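Local coordinates for uncharacterized protein DUF4425 (Bacteroides vulgatus, PDB 3U6G) that is of unknown function but is an immunoglobulin-like lipoprotein domain that may bind calcium at the bacterial cell envelope, at residues 14-19 with 23-28; 50-55 with 59-64; 106-111 with 117-122. One frame throughout, in Å; residues are numbered along the deposited sequence.

Contact 1: residues 14-19 with 23-28; sequences IQQSGD and FEVSVS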
loop_
_atom_site.group_PDB
_atom_site.type_symbol
_atom_site.label_atom_id
_atom_site.label_comp_id
_atom_site.label_asym_id
_atom_site.label_seq_id
_atom_site.Cartn_x
_atom_site.Cartn_y
_atom_site.Cartn_z
ATOM N N ILE A 14 12.528 4.052 -6.044
ATOM C CA ILE A 14 12.993 2.706 -5.709
ATOM C C ILE A 14 14.195 2.355 -6.570
ATOM O O ILE A 14 14.177 2.554 -7.788
ATOM C CB ILE A 14 11.884 1.644 -5.925
ATOM C CG1 ILE A 14 10.642 2.018 -5.110
ATOM C CG2 ILE A 14 12.395 0.272 -5.543
ATOM C CD1 ILE A 14 9.406 1.232 -5.446
ATOM N N GLN A 15 15.245 1.855 -5.923
ATOM C CA GLN A 15 16.428 1.367 -6.637
ATOM C C GLN A 15 16.763 -0.030 -6.155
ATOM O O GLN A 15 16.688 -0.301 -4.977
ATOM C CB GLN A 15 17.629 2.264 -6.368
ATOM C CG GLN A 15 17.473 3.683 -6.874
ATOM C CD GLN A 15 18.737 4.505 -6.721
ATOM O OE1 GLN A 15 19.261 4.659 -5.619
ATOM N NE2 GLN A 15 19.232 5.043 -7.831
ATOM N N GLN A 16 17.167 -0.910 -7.061
ATOM C CA GLN A 16 17.593 -2.242 -6.654
ATOM C C GLN A 16 18.962 -2.537 -7.224
ATOM O O GLN A 16 19.339 -1.960 -8.233
ATOM C CB GLN A 16 16.597 -3.311 -7.111
ATOM C CG GLN A 16 16.375 -3.356 -8.615
ATOM C CD GLN A 16 15.700 -4.631 -9.061
ATOM O OE1 GLN A 16 15.556 -5.580 -8.283
ATOM N NE2 GLN A 16 15.265 -4.660 -10.324
ATOM N N SER A 17 19.675 -3.446 -6.554
ATOM C CA SER A 17 20.997 -3.900 -6.976
ATOM C C SER A 17 21.241 -5.309 -6.454
ATOM O O SER A 17 20.636 -5.730 -5.462
ATOM C CB SER A 17 22.083 -2.950 -6.455
ATOM O OG SER A 17 22.004 -2.783 -5.045
ATOM N N GLY A 18 22.106 -6.047 -7.134
ATOM C CA GLY A 18 22.531 -7.372 -6.696
ATOM C C GLY A 18 22.204 -8.385 -7.766
ATOM O O GLY A 18 22.232 -8.073 -8.949
ATOM N N ASP A 19 21.861 -9.592 -7.324
ATOM C CA ASP A 19 21.472 -10.673 -8.215
ATOM C C ASP A 19 19.986 -10.496 -8.582
ATOM O O ASP A 19 19.138 -11.307 -8.208
ATOM C CB ASP A 19 21.748 -12.017 -7.521
ATOM C CG ASP A 19 23.210 -12.155 -7.087
ATOM O OD1 ASP A 19 24.089 -11.856 -7.916
ATOM O OD2 ASP A 19 23.478 -12.539 -5.924
ATOM N N PHE A 23 15.510 -12.546 -8.034
ATOM C CA PHE A 23 14.458 -12.042 -7.154
ATOM C C PHE A 23 13.326 -11.406 -7.953
ATOM O O PHE A 23 13.554 -10.777 -8.982
ATOM C CB PHE A 23 15.000 -10.964 -6.210
ATOM C CG PHE A 23 16.024 -11.455 -5.220
ATOM C CD1 PHE A 23 17.351 -11.558 -5.589
ATOM C CD2 PHE A 23 15.663 -11.771 -3.916
ATOM C CE1 PHE A 23 18.318 -11.981 -4.674
ATOM C CE2 PHE A 23 16.608 -12.180 -2.999
ATOM C CZ PHE A 23 17.949 -12.299 -3.389
ATOM N N GLU A 24 12.108 -11.578 -7.454
ATOM C CA GLU A 24 10.950 -10.853 -7.964
ATOM C C GLU A 24 10.586 -9.775 -6.946
ATOM O O GLU A 24 10.363 -10.068 -5.770
ATOM C CB GLU A 24 9.772 -11.806 -8.206
ATOM C CG GLU A 24 9.978 -12.753 -9.385
ATOM N N VAL A 25 10.557 -8.526 -7.396
ATOM C CA VAL A 25 10.251 -7.392 -6.536
ATOM C C VAL A 25 9.037 -6.670 -7.102
ATOM O O VAL A 25 9.062 -6.203 -8.241
ATOM C CB VAL A 25 11.427 -6.398 -6.461
ATOM C CG1 VAL A 25 11.096 -5.298 -5.464
ATOM C CG2 VAL A 25 12.733 -7.128 -6.080
ATOM N N SER A 26 7.971 -6.611 -6.320
ATOM C CA SER A 26 6.732 -5.958 -6.724
ATOM C C SER A 26 6.394 -4.864 -5.728
ATOM O O SER A 26 6.647 -5.032 -4.539
ATOM C CB SER A 26 5.601 -6.981 -6.779
ATOM O OG SER A 26 5.817 -7.894 -7.835
ATOM N N VAL A 27 5.819 -3.762 -6.208
ATOM C CA VAL A 27 5.386 -2.695 -5.322
ATOM C C VAL A 27 3.977 -2.221 -5.670
ATOM O O VAL A 27 3.548 -2.318 -6.816
ATOM C CB VAL A 27 6.352 -1.480 -5.314
ATOM C CG1 VAL A 27 7.752 -1.899 -4.847
ATOM C CG2 VAL A 27 6.367 -0.760 -6.680
ATOM N N SER A 28 3.305 -1.745 -4.631
ATOM C CA SER A 28 2.030 -1.055 -4.757
ATOM C C SER A 28 2.192 0.321 -4.132
ATOM O O SER A 28 2.721 0.462 -3.031
ATOM C CB SER A 28 0.911 -1.833 -4.081
ATOM O OG SER A 28 0.518 -2.926 -4.897
#

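Contact 2: residues 50-55 with 59-64; sequences DSYSAQ and ATMSCC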
loop_
_atom_site.group_PDB
_atom_site.type_symbol
_atom_site.label_atom_id
_atom_site.label_comp_id
_atom_site.label_asym_id
_atom_site.label_seq_id
_atom_site.Cartn_x
_atom_site.Cartn_y
_atom_site.Cartn_z
ATOM N N ASP A 50 -4.716 6.683 -10.384
ATOM C CA ASP A 50 -4.739 6.955 -8.945
ATOM C C ASP A 50 -4.499 5.699 -8.094
ATOM O O ASP A 50 -4.746 5.675 -6.887
ATOM C CB ASP A 50 -6.001 7.715 -8.514
ATOM C CG ASP A 50 -7.280 6.959 -8.772
ATOM O OD1 ASP A 50 -7.232 5.753 -9.089
ATOM O OD2 ASP A 50 -8.355 7.606 -8.671
ATOM N N SER A 51 -3.976 4.677 -8.749
ATOM C CA SER A 51 -3.370 3.532 -8.075
ATOM C C SER A 51 -2.267 3.060 -8.994
ATOM O O SER A 51 -2.295 3.311 -10.190
ATOM C CB SER A 51 -4.380 2.400 -7.839
ATOM O OG SER A 51 -4.824 1.825 -9.054
ATOM N N TYR A 52 -1.305 2.341 -8.441
ATOM C CA TYR A 52 -0.172 1.864 -9.228
ATOM C C TYR A 52 0.487 0.668 -8.567
ATOM O O TYR A 52 0.710 0.665 -7.360
ATOM C CB TYR A 52 0.835 2.995 -9.398
ATOM C CG TYR A 52 2.006 2.691 -10.292
ATOM C CD1 TYR A 52 1.832 2.165 -11.564
ATOM C CD2 TYR A 52 3.296 2.971 -9.873
ATOM C CE1 TYR A 52 2.920 1.895 -12.380
ATOM C CE2 TYR A 52 4.379 2.710 -10.681
ATOM C CZ TYR A 52 4.185 2.166 -11.919
ATOM O OH TYR A 52 5.277 1.917 -12.708
ATOM N N SER A 53 0.711 -0.368 -9.364
ATOM C CA SER A 53 1.549 -1.488 -8.964
ATOM C C SER A 53 2.463 -1.824 -10.119
ATOM O O SER A 53 2.105 -1.633 -11.288
ATOM C CB SER A 53 0.709 -2.714 -8.635
ATOM O OG SER A 53 0.055 -3.180 -9.807
ATOM N N ALA A 54 3.640 -2.339 -9.803
ATOM C CA ALA A 54 4.584 -2.699 -10.838
ATOM C C ALA A 54 5.564 -3.709 -10.285
ATOM O O ALA A 54 5.889 -3.683 -9.113
ATOM C CB ALA A 54 5.338 -1.440 -11.340
ATOM N N GLN A 55 5.998 -4.625 -11.137
ATOM C CA GLN A 55 7.188 -5.383 -10.838
ATOM C C GLN A 55 8.390 -4.494 -11.204
ATOM O O GLN A 55 8.417 -3.863 -12.261
ATOM C CB GLN A 55 7.210 -6.695 -11.605
ATOM C CG GLN A 55 8.357 -7.579 -11.146
ATOM C CD GLN A 55 8.592 -8.759 -12.038
ATOM O OE1 GLN A 55 8.465 -9.905 -11.604
ATOM N NE2 GLN A 55 8.947 -8.496 -13.300
ATOM N N ALA A 59 16.833 -0.614 -12.987
ATOM C CA ALA A 59 17.621 -0.158 -11.841
ATOM C C ALA A 59 16.890 0.872 -10.960
ATOM O O ALA A 59 17.062 0.844 -9.740
ATOM C CB ALA A 59 18.967 0.404 -12.295
ATOM N N THR A 60 16.116 1.778 -11.573
ATOM C CA THR A 60 15.417 2.850 -10.854
ATOM C C THR A 60 14.003 3.090 -11.371
ATOM O O THR A 60 13.758 3.124 -12.574
ATOM C CB THR A 60 16.168 4.220 -10.946
ATOM O OG1 THR A 60 17.553 4.040 -10.649
ATOM C CG2 THR A 60 15.566 5.255 -9.982
HETATM N N MSE A 61 13.079 3.266 -10.437
HETATM C CA MSE A 61 11.753 3.739 -10.787
HETATM C C MSE A 61 11.310 4.783 -9.779
HETATM O O MSE A 61 11.702 4.773 -8.624
HETATM C CB MSE A 61 10.761 2.582 -10.884
HETATM C CG MSE A 61 10.360 1.967 -9.576
HETATM SE SE MSE A 61 8.823 2.849 -8.744
HETATM C CE MSE A 61 8.015 3.659 -10.281
ATOM N N SER A 62 10.514 5.727 -10.249
ATOM C CA SER A 62 9.960 6.703 -9.348
ATOM C C SER A 62 8.512 6.989 -9.689
ATOM O O SER A 62 8.065 6.798 -10.831
ATOM C CB SER A 62 10.781 7.987 -9.363
ATOM O OG SER A 62 10.874 8.481 -10.670
ATOM N N CYS A 63 7.811 7.493 -8.687
ATOM C CA CYS A 63 6.400 7.806 -8.780
ATOM C C CYS A 63 6.159 9.038 -7.908
ATOM O O CYS A 63 6.678 9.117 -6.808
ATOM C CB CYS A 63 5.560 6.594 -8.280
ATOM S SG CYS A 63 3.771 6.835 -8.460
ATOM N N CYS A 64 5.391 10.013 -8.389
ATOM C CA CYS A 64 5.067 11.177 -7.582
ATOM C C CYS A 64 3.620 11.563 -7.738
ATOM O O CYS A 64 2.916 11.057 -8.624
ATOM C CB CYS A 64 5.969 12.373 -7.935
ATOM S SG CYS A 64 5.672 13.058 -9.580
#

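Contact 3: residues 106-111 with 117-122; sequences KEYITD and ETFSVS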
loop_
_atom_site.group_PDB
_atom_site.type_symbol
_atom_site.label_atom_id
_atom_site.label_comp_id
_atom_site.label_asym_id
_atom_site.label_seq_id
_atom_site.Cartn_x
_atom_site.Cartn_y
_atom_site.Cartn_z
ATOM N N LYS A 106 17.284 -2.149 2.481
ATOM C CA LYS A 106 17.115 -3.563 2.717
ATOM C C LYS A 106 18.183 -4.325 1.964
ATOM O O LYS A 106 18.530 -3.970 0.832
ATOM C CB LYS A 106 15.747 -4.010 2.211
ATOM C CG LYS A 106 14.558 -3.404 2.946
ATOM C CD LYS A 106 14.388 -4.038 4.304
ATOM C CE LYS A 106 13.194 -3.480 5.054
ATOM N NZ LYS A 106 13.067 -4.110 6.392
ATOM N N GLU A 107 18.681 -5.376 2.605
ATOM C CA GLU A 107 19.597 -6.312 1.989
ATOM C C GLU A 107 19.051 -7.720 2.195
ATOM O O GLU A 107 18.741 -8.108 3.323
ATOM C CB GLU A 107 20.935 -6.206 2.684
ATOM C CG GLU A 107 21.981 -7.184 2.178
ATOM C CD GLU A 107 22.511 -6.766 0.839
ATOM O OE1 GLU A 107 22.482 -5.541 0.581
ATOM O OE2 GLU A 107 22.966 -7.631 0.053
ATOM N N TYR A 108 18.920 -8.476 1.108
ATOM C CA TYR A 108 18.385 -9.831 1.182
ATOM C C TYR A 108 19.396 -10.804 0.612
ATOM O O TYR A 108 20.015 -10.519 -0.403
ATOM C CB TYR A 108 17.082 -9.939 0.394
ATOM C CG TYR A 108 16.017 -8.950 0.809
ATOM C CD1 TYR A 108 15.219 -9.181 1.922
ATOM C CD2 TYR A 108 15.795 -7.791 0.071
ATOM C CE1 TYR A 108 14.232 -8.282 2.296
ATOM C CE2 TYR A 108 14.813 -6.885 0.437
ATOM C CZ TYR A 108 14.032 -7.136 1.550
ATOM O OH TYR A 108 13.052 -6.240 1.925
ATOM N N ILE A 109 19.559 -11.946 1.284
ATOM C CA ILE A 109 20.472 -13.003 0.852
ATOM C C ILE A 109 19.752 -14.349 1.023
ATOM O O ILE A 109 19.361 -14.726 2.128
ATOM C CB ILE A 109 21.801 -12.998 1.651
ATOM C CG1 ILE A 109 22.499 -11.631 1.560
ATOM C CG2 ILE A 109 22.718 -14.078 1.128
ATOM C CD1 ILE A 109 23.089 -11.137 2.880
ATOM N N THR A 110 19.580 -15.074 -0.076
ATOM C CA THR A 110 18.850 -16.337 -0.025
ATOM C C THR A 110 19.658 -17.388 0.737
ATOM O O THR A 110 20.897 -17.367 0.719
ATOM C CB THR A 110 18.513 -16.862 -1.427
ATOM O OG1 THR A 110 19.732 -17.084 -2.154
ATOM C CG2 THR A 110 17.582 -15.870 -2.168
ATOM N N ASP A 111 18.947 -18.276 1.433
ATOM C CA ASP A 111 19.581 -19.315 2.256
ATOM C C ASP A 111 19.234 -20.738 1.796
ATOM O O ASP A 111 19.544 -21.707 2.491
ATOM C CB ASP A 111 19.201 -19.131 3.736
ATOM C CG ASP A 111 17.726 -19.411 4.015
ATOM O OD1 ASP A 111 16.988 -19.777 3.078
ATOM O OD2 ASP A 111 17.309 -19.272 5.185
ATOM N N GLU A 117 9.710 -11.723 1.596
ATOM C CA GLU A 117 9.837 -10.632 2.537
ATOM C C GLU A 117 8.999 -9.470 2.045
ATOM O O GLU A 117 8.715 -9.369 0.858
ATOM C CB GLU A 117 11.294 -10.204 2.666
ATOM C CG GLU A 117 12.226 -11.334 3.091
ATOM C CD GLU A 117 12.046 -11.759 4.539
ATOM O OE1 GLU A 117 11.449 -10.999 5.328
ATOM O OE2 GLU A 117 12.544 -12.846 4.898
ATOM N N THR A 118 8.599 -8.604 2.964
ATOM C CA THR A 118 7.794 -7.444 2.602
ATOM C C THR A 118 8.364 -6.190 3.245
ATOM O O THR A 118 9.129 -6.258 4.213
ATOM C CB THR A 118 6.310 -7.644 3.012
ATOM O OG1 THR A 118 6.185 -7.724 4.444
ATOM C CG2 THR A 118 5.735 -8.892 2.358
ATOM N N PHE A 119 7.968 -5.044 2.710
ATOM C CA PHE A 119 8.404 -3.784 3.255
ATOM C C PHE A 119 7.368 -2.726 2.992
ATOM O O PHE A 119 6.503 -2.888 2.108
ATOM C CB PHE A 119 9.759 -3.384 2.670
ATOM C CG PHE A 119 9.767 -3.186 1.164
ATOM C CD1 PHE A 119 9.274 -2.016 0.595
ATOM C CD2 PHE A 119 10.318 -4.151 0.324
ATOM C CE1 PHE A 119 9.294 -1.833 -0.790
ATOM C CE2 PHE A 119 10.345 -3.973 -1.052
ATOM C CZ PHE A 119 9.832 -2.811 -1.614
ATOM N N SER A 120 7.460 -1.645 3.757
ATOM C CA SER A 120 6.581 -0.507 3.561
ATOM C C SER A 120 7.301 0.762 3.955
ATOM O O SER A 120 8.052 0.775 4.923
ATOM C CB SER A 120 5.297 -0.650 4.395
ATOM O OG SER A 120 4.351 0.363 4.084
ATOM N N VAL A 121 7.076 1.814 3.185
ATOM C CA VAL A 121 7.540 3.142 3.558
ATOM C C VAL A 121 6.530 4.175 3.111
ATOM O O VAL A 121 5.843 4.001 2.108
ATOM C CB VAL A 121 8.942 3.447 2.989
ATOM C CG1 VAL A 121 8.919 3.540 1.506
ATOM C CG2 VAL A 121 9.529 4.725 3.629
ATOM N N SER A 122 6.431 5.254 3.873
ATOM C CA SER A 122 5.532 6.328 3.514
ATOM C C SER A 122 6.198 7.671 3.722
ATOM O O SER A 122 7.318 7.759 4.254
ATOM C CB SER A 122 4.265 6.249 4.363
ATOM O OG SER A 122 4.511 6.746 5.659
HETATM O O HOH W 1 11.878 -6.904 4.353
#

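Contact 1: residues 14-19 with 23-28
Ile-14 and Val-27 meet tip to tip inside a beta sandwich, with no hydrogen bond between their strands. CB of Ile-14 points at the opposing strand without touching it. CG2 branches off anti to the backbone N, while CG1 lies beside that N (chi1 -56°) and carries the chain inward. With chi2 nearly extended at 168°, CD1 becomes the one atom to arrive. It lands 3.6 Å from CG1 of Val-27 and 3.8 Å from CG2 of the same valine, so the end methyl rests against both arms of the fork. CB of Val-27 is next, 4.1 Å from Ile-14 CD1.

Two residues along each strand, Gln-16 and Val-25 slide past one another rather than meeting end on. Gln-16 OE1 comes to 3.9 Å from CG2 of Val-25, a plain van der Waals approach; NE2 of the same amide is hydrogen-bonded to the carbonyl O of Thr-58. Where the chain turns over, the carbonyl O of Asp-19 sits in the plane of the Phe-23 ring at its edge, 3.2 Å from CD1, where it faces the slightly positive rim of hydrogens. The carboxylate of Asp-19 looks elsewhere, its OD2 taking the backbone N of Arg-87.

The touching segments run nearly antiparallel, 168° apart, yet the CA atoms of Gln-16 and Val-25 are 9.0 Å apart, the spacing of two facing sheets in an immunoglobulin-like fold. Strand 10-18 lies in one sheet between strands 60-65 and 87-96, while strand 24-33 lies in the other between strands 52-55 and 71-80; Leu-88 packs on Phe-23 and Val-25, and Cys-74 on Ile-14.

Contact 2: residues 50-55 with 59-64
Tyr-52 reaches over to two sulfur- or selenium-bearing side chains, Met-61 and Cys-63, which stand two residues apart on the opposing strand. The first touch is at the rim of the ring: CE of Met-61, which is a selenomethionine, lies in the ring plane 3.8 Å from CE2 of Tyr-52. The same methyl is 4.1 Å from the tyrosine OH, so it sits in the corner between the ring edge and the hydroxyl. Met-61 is modelled in two conformers, so this methyl contact holds for one of them.

The other touch belongs to Cys-63. Its SG stands 4.1 Å from CD2 of Tyr-52 and 5.2 Å from the ring centroid, lying 55° off the ring normal: an oblique sulfur-aromatic contact that uses neither the face nor the edge squarely. Both partners put the reaching group anti to the backbone N (Tyr-52 chi1 -175°), which sends ring and sulfur toward each other's strand. Met-61 gets there differently: its chain bends at chi2 (88°) and again at chi3, which brings the methyl to the tyrosine.

Behind this cluster is the beta sandwich of the immunoglobulin-like fold, strand 52-55 in one sheet and strand 60-65 in the other, with the CA atoms of Tyr-52 and Cys-63 8.9 Å apart.

The next shell sets both sides in place. Leu-40 packs on Tyr-52 as well as on Cys-63, and Ile-56 on Met-61, while backbone hydrogen bonds join Tyr-52 to Ile-29 and Met-61 to Ile-14. Farther out, segment 50-55 meets the second subunit: Ser-51 OG is hydrogen-bonded to Ser-51 OG of the second subunit, and Ser-53 OG to the carbonyl O of Asp-50 of that subunit.

Contact 3: residues 106-111 with 117-122
Lys-106 begins the contact by laying its aliphatic chain near Phe-119, across the two facing sheets of the immunoglobulin-like sandwich; strands 106-109 and 117-122 run antiparallel at 175°, with their axes 10.2 Å apart. The lysine chain bends at chi2 (-75°), bringing CE to 4.2 Å from CB of Phe-119.

Next comes Tyr-108, which has the largest share of the packing. Its ring crosses the aliphatic part of Glu-117: CE1 lies 3.5 Å from Glu-117 CB and 3.7 Å from CG, and the glutamate carboxylate is turned only 23° from the ring plane. Val-78 and Phe-23 also pack on Tyr-108. A bridging water lies in the ring plane, hydrogen-bonded to Tyr-108 OH at 2.8 Å, and donates a hydrogen bond to the carbonyl O of Thr-118. A phenylalanine in place of Tyr-108 would probably keep the touch on Glu-117 but break this water link to the facing strand and open a small gap beside Phe-119. There the tyrosine and phenylalanine side chains cross at about a right angle, the hydroxyl O of Tyr-108 sitting 3.8 Å from CD2 of Phe-119.

From the N terminus, strand 10-18 turns through residues 20-22 into strand 24-33, and contact 1 closes that short connection between the two sheets. Contact 2 does the same farther on, across residues 56-58, and contact 3 spans residues 112-116. The three follow in series; none nests in or crosses another. Contacts 1 and 2 are neighbours on both sheets, joined by probable hydrogen bonds from Ile-14 N to Met-61 O and Val-27 N to Ala-54 O. Contact 3 meets contact 1 inside the sandwich, with Phe-119 against Val-27 and Thr-110 against Phe-23. Contacts 2 and 3 do not touch, their centres lying about 17 Å apart.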